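Local structure of 3'-5'-exonuclease (Saccharomyces cerevisiae, 3E2V) at residues Gln184-Cys189 with Val219-Glu224; Met176-Phe181 with Val211-Arg216; Gly136-Leu141 with Asp226-Gln231. The protein probably acts as a magnesium-dependent TatD-type nuclease that cuts double-stranded DNA internally and also degrades it from the 3' end. One frame throughout, in Å; residues are numbered along the deposited sequence.

Following the chain from its N terminus, helix 132-149 supplies the first half of contact 3, helix 174-187 then gives its first half to contact 2 and its C-terminal part to contact 1, and the chain runs through strand 199-204 into helix 207-219. That helix closes the loop of contact 2 at 211-216; the segment 219-224 just beyond it closes contact 1, and the loop segment 226-231 closes contact 3. Contacts 1 and 2 therefore cross, while contact 3 encloses both. Together they tie two neighbouring helices of a TIM barrel to each other, to the preceding helix 132-149, and to the two-stranded excursion that follows helix 207-219.

Contact 1 (Gln184-Cys189 with Val219-Glu224); sequences QLKISC and VGFTDE
Lys186 and Asp223 carry this contact, with Phe221 as a lesser partner. The lysine is extended beyond CG and reaches across to the segment 219-224, its side chain nearly perpendicular to that of the aspartate. At the far end NZ donates to Asp223 OD2 over 2.7 Å in a buried salt bridge, arriving from above the carboxylate, 67° out of its plane. Lys186 NZ also pairs with Glu183 on its own helix, and two carboxylates around one buried ammonium group would be expected to favour its charged form. Asp223 is doubly engaged too: its OD1 accepts the backbone N of Asp226, which helps fix the rotation of the carboxylate. The aromatic contribution is modest, Lys186 CE lying 4.1 Å from Phe221 CZ, at the ring's edge and near its plane. Phe221 CG sits between the backbone N and the carbonyl carbon (chi1 73°), a torsion that swings the ring in toward the lysine. Replacing Lys186 by an alanine is likely to leave the buried Asp223 OD2 without its positive mate and open a gap beside the edge of Phe221. Strand 221-222 pairs antiparallel with strand 241-242, and Phe221 bonds through its backbone to Tyr242. The arrangement is that of a small two-stranded excursion between a helix and the next strand of a TIM barrel, pinned to the C-terminal part of helix 174-187, the barrel helix before 207-219.

Contact 2 (Met176-Phe181 with Val211-Arg216); sequences MQKVFF and VQILER
Phe181 packs against Ile213 and Leu214 where two successive helices of the TIM barrel, 174-187 and 207-219, run side by side. The segments are close to parallel, at 18° with their axes 11.2 Å apart, as expected of neighbouring helices joined through an intervening barrel strand, here 199-204. Between residues 176-181 and 211-216 the interaction is apolar, and most of it is aromatic against aliphatic. Phe181 CG stands anti to the backbone N (chi1 177°), a torsion that carries the ring across to the partner helix. There Ile213 offers two branches obliquely to the CD2-CE2 flank of the ring: CD1 lies 3.9 Å from Phe181 CD2, and CG2 lies 4.0 Å from Phe181 CE2. Leu214 takes the end of the ring, its side chain at about a right angle to that of the phenylalanine. Ile162 and Leu164 of strand 156-165 also touch Phe181, placing the ring between the two helices and the barrel wall; its side chain is about 9 Å from that of Glu161, which can bind magnesium although it holds none in this model. Purely aliphatic contact is slighter and involves the stem of a lysine, with Lys178 CG 4.2 Å from Ile213 CD1. One residue beyond Phe181, Glu182 adds a charged element, a salt bridge with Arg216 NH2. Back at the ring, the closing contact is the one at its apex, where Phe181 CZ meets Leu214 CD2 at 4.0 Å and Leu214 CG at 4.1 Å.

Contact 3 (Gly136-Leu141 with Asp226-Gln231); sequences GKLKEL and DTFQLQ
Within 136-141, Leu138 makes the contact with the loop at 226-231, where Phe228 and Leu230 receive it. One turn of helix leads up to and past it. Gly136 accepts the backbone N of Glu140, and Lys137 reaches one turn on along the helix to form a salt bridge with the same residue: Lys137 NZ lies 2.8 Å from Glu140 OE1, on the syn side of the carboxylate. Next comes Leu138, with CG anti to the carbonyl carbon (chi1 -77°), directed toward the loop. Its methyl CD1 presses on the root of the phenylalanine side chain, 3.6 Å from Phe228 CB, and touches the near part of the ring obliquely, 3.8 Å from Phe228 CG. The stem of the leucine has a second neighbour, Leu138 CB lying 4.2 Å from Leu230 CD2. Leu141, one turn on, serves another interface and packs against Gln184 and Ile62. The loop that faces Leu138 is braced from within. Asp226 opens a type I turn, its O accepting the N of Gln229, and its carboxylate is shared between two backbone donors: OD1 takes Leu230 N at 2.9 Å with an N-H...acceptor angle of 153°, while OD2 takes Gln231 N at 2.9 Å with a corresponding angle of 163°, both on the syn side. Thr227 CG2 lies over one face of the Phe228 ring, toward its rim, and Thr227 O is bonded by Gln135 of the facing helix. The arrangement is that of a loop within what appears to be a TIM-barrel insertion, between short strands 221-222 and 241-242, seated by a small apolar cluster on a helix outside the barrel wall.

Contact 1 (Gln184-Cys189 with Val219-Glu224)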
loop_
_atom_site.group_PDB
_atom_site.type_symbol
_atom_site.label_atom_id
_atom_site.label_comp_id
_atom_site.label_asym_id
_atom_site.label_seq_id
_atom_site.Cartn_x
_atom_site.Cartn_y
_atom_site.Cartn_z
ATOM N N GLN A 184 -16.356 2.237 -3.567
ATOM C CA GLN A 184 -15.587 1.262 -2.789
ATOM C C GLN A 184 -15.583 1.566 -1.300
ATOM O O GLN A 184 -15.618 0.653 -0.477
ATOM C CB GLN A 184 -14.163 1.133 -3.348
ATOM C CG GLN A 184 -14.146 0.419 -4.711
ATOM C CD GLN A 184 -12.739 0.274 -5.245
ATOM O OE1 GLN A 184 -12.086 -0.741 -5.002
ATOM N NE2 GLN A 184 -12.238 1.316 -5.923
ATOM N N LEU A 185 -15.554 2.849 -0.940
ATOM C CA LEU A 185 -15.713 3.187 0.463
ATOM C C LEU A 185 -17.064 2.704 0.980
ATOM O O LEU A 185 -17.157 2.201 2.090
ATOM C CB LEU A 185 -15.533 4.687 0.702
ATOM C CG LEU A 185 -14.104 5.204 0.524
ATOM C CD1 LEU A 185 -14.131 6.714 0.573
ATOM C CD2 LEU A 185 -13.147 4.620 1.585
ATOM N N LYS A 186 -18.101 2.847 0.165
ATOM C CA LYS A 186 -19.420 2.376 0.595
ATOM C C LYS A 186 -19.418 0.864 0.811
ATOM O O LYS A 186 -19.898 0.362 1.824
ATOM C CB LYS A 186 -20.482 2.753 -0.426
ATOM C CG LYS A 186 -20.828 4.235 -0.478
ATOM C CD LYS A 186 -21.812 4.485 -1.619
ATOM C CE LYS A 186 -22.120 5.965 -1.786
ATOM N NZ LYS A 186 -22.955 6.184 -3.027
ATOM N N ILE A 187 -18.863 0.141 -0.146
ATOM C CA ILE A 187 -18.771 -1.317 -0.035
ATOM C C ILE A 187 -18.050 -1.727 1.237
ATOM O O ILE A 187 -18.462 -2.664 1.914
ATOM C CB ILE A 187 -18.081 -1.934 -1.285
ATOM C CG1 ILE A 187 -19.082 -2.021 -2.436
ATOM C CG2 ILE A 187 -17.451 -3.301 -0.966
ATOM C CD1 ILE A 187 -18.406 -2.359 -3.747
ATOM N N SER A 188 -17.002 -0.989 1.592
ATOM C CA SER A 188 -16.191 -1.312 2.767
ATOM C C SER A 188 -16.958 -1.124 4.083
ATOM O O SER A 188 -16.465 -1.489 5.151
ATOM C CB SER A 188 -14.926 -0.449 2.785
ATOM O OG SER A 188 -15.181 0.851 3.304
ATOM N N CYS A 189 -18.129 -0.488 3.982
ATOM C CA CYS A 189 -19.034 -0.240 5.126
ATOM C C CYS A 189 -20.297 -1.101 5.127
ATOM O O CYS A 189 -21.134 -0.974 6.035
ATOM C CB CYS A 189 -19.472 1.245 5.177
ATOM S SG CYS A 189 -18.141 2.428 5.438
ATOM N N VAL A 219 -17.707 11.729 9.299
ATOM C CA VAL A 219 -18.860 12.336 9.997
ATOM C C VAL A 219 -20.124 11.516 9.822
ATOM O O VAL A 219 -20.923 11.411 10.756
ATOM C CB VAL A 219 -19.101 13.779 9.534
ATOM C CG1 VAL A 219 -20.364 14.361 10.208
ATOM C CG2 VAL A 219 -17.864 14.613 9.862
ATOM N N GLY A 220 -20.280 10.910 8.647
ATOM C CA GLY A 220 -21.480 10.144 8.289
ATOM C C GLY A 220 -22.336 10.868 7.259
ATOM O O GLY A 220 -22.454 12.094 7.290
ATOM N N PHE A 221 -22.891 10.114 6.316
ATOM C CA PHE A 221 -23.846 10.685 5.352
ATOM C C PHE A 221 -24.812 9.616 4.889
ATOM O O PHE A 221 -24.534 8.426 5.000
ATOM C CB PHE A 221 -23.133 11.302 4.143
ATOM C CG PHE A 221 -22.565 10.281 3.198
ATOM C CD1 PHE A 221 -23.220 9.944 2.020
ATOM C CD2 PHE A 221 -21.373 9.639 3.516
ATOM C CE1 PHE A 221 -22.672 8.981 1.160
ATOM C CE2 PHE A 221 -20.831 8.684 2.681
ATOM C CZ PHE A 221 -21.468 8.360 1.499
ATOM N N THR A 222 -25.940 10.062 4.341
ATOM C CA THR A 222 -26.987 9.168 3.880
ATOM C C THR A 222 -27.061 9.188 2.358
ATOM O O THR A 222 -27.120 10.255 1.750
ATOM C CB THR A 222 -28.347 9.558 4.513
ATOM O OG1 THR A 222 -28.223 9.486 5.936
ATOM C CG2 THR A 222 -29.455 8.597 4.071
ATOM N N ASP A 223 -27.021 7.993 1.766
ATOM C CA ASP A 223 -27.068 7.835 0.315
ATOM C C ASP A 223 -28.466 7.365 -0.078
ATOM O O ASP A 223 -28.721 6.166 -0.163
ATOM C CB ASP A 223 -26.016 6.816 -0.131
ATOM C CG ASP A 223 -26.019 6.582 -1.636
ATOM O OD1 ASP A 223 -26.587 7.385 -2.399
ATOM O OD2 ASP A 223 -25.447 5.561 -2.061
ATOM N N GLU A 224 -29.346 8.328 -0.329
ATOM C CA GLU A 224 -30.716 8.052 -0.730
ATOM C C GLU A 224 -30.760 7.436 -2.130
ATOM O O GLU A 224 -31.409 6.406 -2.327
ATOM C CB GLU A 224 -31.558 9.336 -0.690
#

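Contact 2 (Met176-Phe181 with Val211-Arg216)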
loop_
_atom_site.group_PDB
_atom_site.type_symbol
_atom_site.label_atom_id
_atom_site.label_comp_id
_atom_site.label_asym_id
_atom_site.label_seq_id
_atom_site.Cartn_x
_atom_site.Cartn_y
_atom_site.Cartn_z
ATOM N N MET A 176 -14.132 9.532 -12.872
ATOM C CA MET A 176 -14.145 8.081 -12.655
ATOM C C MET A 176 -13.418 7.720 -11.357
ATOM O O MET A 176 -13.858 6.832 -10.613
ATOM C CB MET A 176 -13.522 7.351 -13.831
ATOM C CG MET A 176 -14.439 7.235 -15.068
ATOM S SD MET A 176 -15.814 6.032 -14.924
ATOM C CE MET A 176 -14.901 4.501 -14.716
ATOM N N GLN A 177 -12.320 8.418 -11.073
ATOM C CA GLN A 177 -11.599 8.174 -9.821
ATOM C C GLN A 177 -12.476 8.491 -8.619
ATOM O O GLN A 177 -12.570 7.704 -7.670
ATOM C CB GLN A 177 -10.314 8.994 -9.755
ATOM C CG GLN A 177 -9.241 8.556 -10.751
ATOM C CD GLN A 177 -7.905 9.230 -10.486
ATOM O OE1 GLN A 177 -7.620 9.654 -9.352
ATOM N NE2 GLN A 177 -7.070 9.311 -11.518
ATOM N N LYS A 178 -13.098 9.663 -8.629
ATOM C CA LYS A 178 -13.879 10.092 -7.464
ATOM C C LYS A 178 -15.066 9.161 -7.246
ATOM O O LYS A 178 -15.344 8.746 -6.111
ATOM C CB LYS A 178 -14.350 11.540 -7.642
ATOM C CG LYS A 178 -13.221 12.550 -7.473
ATOM C CD LYS A 178 -13.643 13.941 -7.972
ATOM C CE LYS A 178 -14.561 14.652 -7.014
ATOM N NZ LYS A 178 -15.082 15.894 -7.698
ATOM N N VAL A 179 -15.784 8.837 -8.320
ATOM C CA VAL A 179 -16.975 7.995 -8.162
ATOM C C VAL A 179 -16.634 6.605 -7.605
ATOM O O VAL A 179 -17.293 6.125 -6.676
ATOM C CB VAL A 179 -17.773 7.857 -9.472
ATOM C CG1 VAL A 179 -18.930 6.894 -9.280
ATOM C CG2 VAL A 179 -18.314 9.211 -9.892
ATOM N N PHE A 180 -15.612 5.964 -8.166
ATOM C CA PHE A 180 -15.300 4.593 -7.758
ATOM C C PHE A 180 -14.466 4.479 -6.486
ATOM O O PHE A 180 -14.500 3.450 -5.835
ATOM C CB PHE A 180 -14.808 3.773 -8.954
ATOM C CG PHE A 180 -15.908 3.494 -9.921
ATOM C CD1 PHE A 180 -16.899 2.574 -9.588
ATOM C CD2 PHE A 180 -16.034 4.233 -11.094
ATOM C CE1 PHE A 180 -17.984 2.343 -10.456
ATOM C CE2 PHE A 180 -17.119 4.023 -11.960
ATOM C CZ PHE A 180 -18.089 3.095 -11.639
ATOM N N PHE A 181 -13.766 5.548 -6.110
ATOM C CA PHE A 181 -13.224 5.615 -4.740
ATOM C C PHE A 181 -14.401 5.590 -3.756
ATOM O O PHE A 181 -14.431 4.788 -2.807
ATOM C CB PHE A 181 -12.374 6.880 -4.590
ATOM C CG PHE A 181 -11.808 7.121 -3.206
ATOM C CD1 PHE A 181 -11.417 6.069 -2.362
ATOM C CD2 PHE A 181 -11.579 8.423 -2.794
ATOM C CE1 PHE A 181 -10.861 6.345 -1.101
ATOM C CE2 PHE A 181 -11.022 8.712 -1.560
ATOM C CZ PHE A 181 -10.654 7.686 -0.706
ATOM N N VAL A 211 -9.627 14.376 1.021
ATOM C CA VAL A 211 -10.168 14.725 2.341
ATOM C C VAL A 211 -11.667 14.994 2.270
ATOM O O VAL A 211 -12.409 14.576 3.159
ATOM C CB VAL A 211 -9.385 15.913 2.953
ATOM C CG1 VAL A 211 -10.128 16.513 4.167
ATOM C CG2 VAL A 211 -7.986 15.443 3.368
ATOM N N GLN A 212 -12.116 15.676 1.214
ATOM C CA GLN A 212 -13.533 15.967 1.057
ATOM C C GLN A 212 -14.369 14.676 1.043
ATOM O O GLN A 212 -15.410 14.592 1.699
ATOM C CB GLN A 212 -13.764 16.777 -0.219
ATOM C CG GLN A 212 -15.205 17.230 -0.391
ATOM C CD GLN A 212 -15.425 18.018 -1.666
ATOM O OE1 GLN A 212 -16.102 19.048 -1.654
ATOM N NE2 GLN A 212 -14.877 17.532 -2.775
ATOM N N ILE A 213 -13.922 13.669 0.294
ATOM C CA ILE A 213 -14.669 12.414 0.232
ATOM C C ILE A 213 -14.611 11.689 1.575
ATOM O O ILE A 213 -15.644 11.256 2.116
ATOM C CB ILE A 213 -14.131 11.532 -0.899
ATOM C CG1 ILE A 213 -14.568 12.121 -2.239
ATOM C CG2 ILE A 213 -14.669 10.109 -0.785
ATOM C CD1 ILE A 213 -13.801 11.610 -3.450
ATOM N N LEU A 214 -13.413 11.556 2.136
ATOM C CA LEU A 214 -13.292 10.843 3.400
ATOM C C LEU A 214 -14.032 11.504 4.555
ATOM O O LEU A 214 -14.560 10.803 5.435
ATOM C CB LEU A 214 -11.816 10.629 3.769
ATOM C CG LEU A 214 -11.100 9.628 2.861
ATOM C CD1 LEU A 214 -9.597 9.701 3.098
ATOM C CD2 LEU A 214 -11.594 8.215 3.126
ATOM N N GLU A 215 -14.062 12.834 4.565
ATOM C CA GLU A 215 -14.737 13.550 5.652
ATOM C C GLU A 215 -16.209 13.171 5.737
ATOM O O GLU A 215 -16.762 13.088 6.856
ATOM C CB GLU A 215 -14.579 15.060 5.498
ATOM C CG GLU A 215 -15.071 15.855 6.692
ATOM C CD GLU A 215 -16.534 16.271 6.562
ATOM O OE1 GLU A 215 -17.164 15.999 5.513
ATOM O OE2 GLU A 215 -17.056 16.886 7.523
ATOM N N ARG A 216 -16.845 12.947 4.582
ATOM C CA ARG A 216 -18.255 12.540 4.599
ATOM C C ARG A 216 -18.463 11.197 5.297
ATOM O O ARG A 216 -19.467 10.992 5.981
ATOM C CB ARG A 216 -18.856 12.520 3.193
ATOM C CG ARG A 216 -19.006 13.914 2.628
ATOM C CD ARG A 216 -19.989 13.949 1.465
ATOM N NE ARG A 216 -19.694 12.940 0.454
ATOM C CZ ARG A 216 -18.863 13.116 -0.575
ATOM N NH1 ARG A 216 -18.244 14.280 -0.772
ATOM N NH2 ARG A 216 -18.657 12.128 -1.419
#

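Contact 3 (Gly136-Leu141 with Asp226-Gln231)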
loop_
_atom_site.group_PDB
_atom_site.type_symbol
_atom_site.label_atom_id
_atom_site.label_comp_id
_atom_site.label_asym_id
_atom_site.label_seq_id
_atom_site.Cartn_x
_atom_site.Cartn_y
_atom_site.Cartn_z
ATOM N N GLY A 136 -22.622 -4.486 -11.665
ATOM C CA GLY A 136 -22.150 -5.873 -11.614
ATOM C C GLY A 136 -20.714 -6.011 -11.139
ATOM O O GLY A 136 -20.383 -6.949 -10.410
ATOM N N LYS A 137 -19.864 -5.080 -11.560
ATOM C CA LYS A 137 -18.465 -5.125 -11.145
ATOM C C LYS A 137 -18.307 -4.812 -9.663
ATOM O O LYS A 137 -17.479 -5.412 -8.975
ATOM C CB LYS A 137 -17.593 -4.194 -11.995
ATOM C CG LYS A 137 -17.473 -4.642 -13.466
ATOM C CD LYS A 137 -16.926 -6.062 -13.607
ATOM C CE LYS A 137 -15.414 -6.110 -13.441
ATOM N NZ LYS A 137 -14.907 -7.503 -13.678
ATOM N N LEU A 138 -19.101 -3.869 -9.167
ATOM C CA LEU A 138 -19.073 -3.575 -7.744
ATOM C C LEU A 138 -19.573 -4.760 -6.918
ATOM O O LEU A 138 -19.003 -5.089 -5.871
ATOM C CB LEU A 138 -19.895 -2.312 -7.458
ATOM C CG LEU A 138 -19.194 -1.004 -7.836
ATOM C CD1 LEU A 138 -20.226 0.110 -7.945
ATOM C CD2 LEU A 138 -18.100 -0.636 -6.816
ATOM N N LYS A 139 -20.614 -5.429 -7.412
ATOM C CA LYS A 139 -21.071 -6.670 -6.780
ATOM C C LYS A 139 -19.972 -7.742 -6.744
ATOM O O LYS A 139 -19.763 -8.399 -5.729
ATOM C CB LYS A 139 -22.290 -7.214 -7.533
ATOM C CG LYS A 139 -22.814 -8.494 -6.941
ATOM C CD LYS A 139 -24.172 -8.857 -7.535
ATOM C CE LYS A 139 -24.845 -9.935 -6.701
ATOM N NZ LYS A 139 -24.036 -11.178 -6.719
ATOM N N GLU A 140 -19.275 -7.907 -7.863
ATOM C CA GLU A 140 -18.197 -8.882 -7.964
ATOM C C GLU A 140 -17.117 -8.587 -6.911
ATOM O O GLU A 140 -16.635 -9.493 -6.231
ATOM C CB GLU A 140 -17.604 -8.861 -9.370
ATOM C CG GLU A 140 -16.425 -9.809 -9.545
ATOM C CD GLU A 140 -15.746 -9.681 -10.894
ATOM O OE1 GLU A 140 -16.322 -9.035 -11.803
ATOM O OE2 GLU A 140 -14.633 -10.242 -11.051
ATOM N N LEU A 141 -16.777 -7.308 -6.764
ATOM C CA LEU A 141 -15.774 -6.897 -5.790
ATOM C C LEU A 141 -16.204 -7.142 -4.341
ATOM O O LEU A 141 -15.442 -7.700 -3.548
ATOM C CB LEU A 141 -15.429 -5.420 -6.021
ATOM C CG LEU A 141 -14.369 -4.830 -5.095
ATOM C CD1 LEU A 141 -13.033 -5.554 -5.240
ATOM C CD2 LEU A 141 -14.212 -3.358 -5.415
ATOM N N ASP A 226 -28.427 5.901 -4.154
ATOM C CA ASP A 226 -27.812 4.578 -4.364
ATOM C C ASP A 226 -27.756 4.184 -5.851
ATOM O O ASP A 226 -28.263 3.127 -6.248
ATOM C CB ASP A 226 -28.529 3.513 -3.522
ATOM C CG ASP A 226 -27.769 2.183 -3.460
ATOM O OD1 ASP A 226 -26.535 2.149 -3.728
ATOM O OD2 ASP A 226 -28.409 1.170 -3.123
ATOM N N THR A 227 -27.114 5.033 -6.649
ATOM C CA THR A 227 -26.991 4.837 -8.091
ATOM C C THR A 227 -26.527 3.428 -8.452
ATOM O O THR A 227 -27.029 2.817 -9.409
ATOM C CB THR A 227 -26.048 5.892 -8.693
ATOM O OG1 THR A 227 -26.625 7.194 -8.487
ATOM C CG2 THR A 227 -25.835 5.669 -10.192
ATOM N N PHE A 228 -25.584 2.896 -7.678
ATOM C CA PHE A 228 -25.000 1.592 -8.004
ATOM C C PHE A 228 -25.629 0.418 -7.263
ATOM O O PHE A 228 -25.128 -0.712 -7.299
ATOM C CB PHE A 228 -23.464 1.664 -7.894
ATOM C CG PHE A 228 -22.865 2.658 -8.862
ATOM C CD1 PHE A 228 -22.570 2.281 -10.166
ATOM C CD2 PHE A 228 -22.676 3.981 -8.499
ATOM C CE1 PHE A 228 -22.052 3.222 -11.079
ATOM C CE2 PHE A 228 -22.162 4.925 -9.394
ATOM C CZ PHE A 228 -21.859 4.541 -10.696
ATOM N N GLN A 229 -26.762 0.695 -6.610
ATOM C CA GLN A 229 -27.626 -0.347 -6.042
ATOM C C GLN A 229 -26.912 -1.254 -5.032
ATOM O O GLN A 229 -27.119 -2.469 -4.993
ATOM C CB GLN A 229 -28.331 -1.174 -7.148
ATOM C CG GLN A 229 -29.270 -0.362 -8.050
ATOM C CD GLN A 229 -30.021 -1.204 -9.092
ATOM O OE1 GLN A 229 -29.692 -2.368 -9.343
ATOM N NE2 GLN A 229 -31.031 -0.595 -9.717
ATOM N N LEU A 230 -26.092 -0.645 -4.178
ATOM C CA LEU A 230 -25.320 -1.402 -3.196
ATOM C C LEU A 230 -26.192 -1.917 -2.065
ATOM O O LEU A 230 -25.884 -2.929 -1.438
ATOM C CB LEU A 230 -24.197 -0.543 -2.624
ATOM C CG LEU A 230 -23.168 0.028 -3.593
ATOM C CD1 LEU A 230 -22.153 0.879 -2.831
ATOM C CD2 LEU A 230 -22.460 -1.074 -4.376
ATOM N N GLN A 231 -27.282 -1.211 -1.798
ATOM C CA GLN A 231 -28.179 -1.593 -0.712
ATOM C C GLN A 231 -29.022 -2.826 -1.075
ATOM O O GLN A 231 -29.812 -3.307 -0.257
ATOM C CB GLN A 231 -29.021 -0.379 -0.274
ATOM C CG GLN A 231 -28.145 0.701 0.383
ATOM C CD GLN A 231 -28.837 2.037 0.552
ATOM O OE1 GLN A 231 -30.020 2.108 0.909
ATOM N NE2 GLN A 231 -28.099 3.112 0.308
#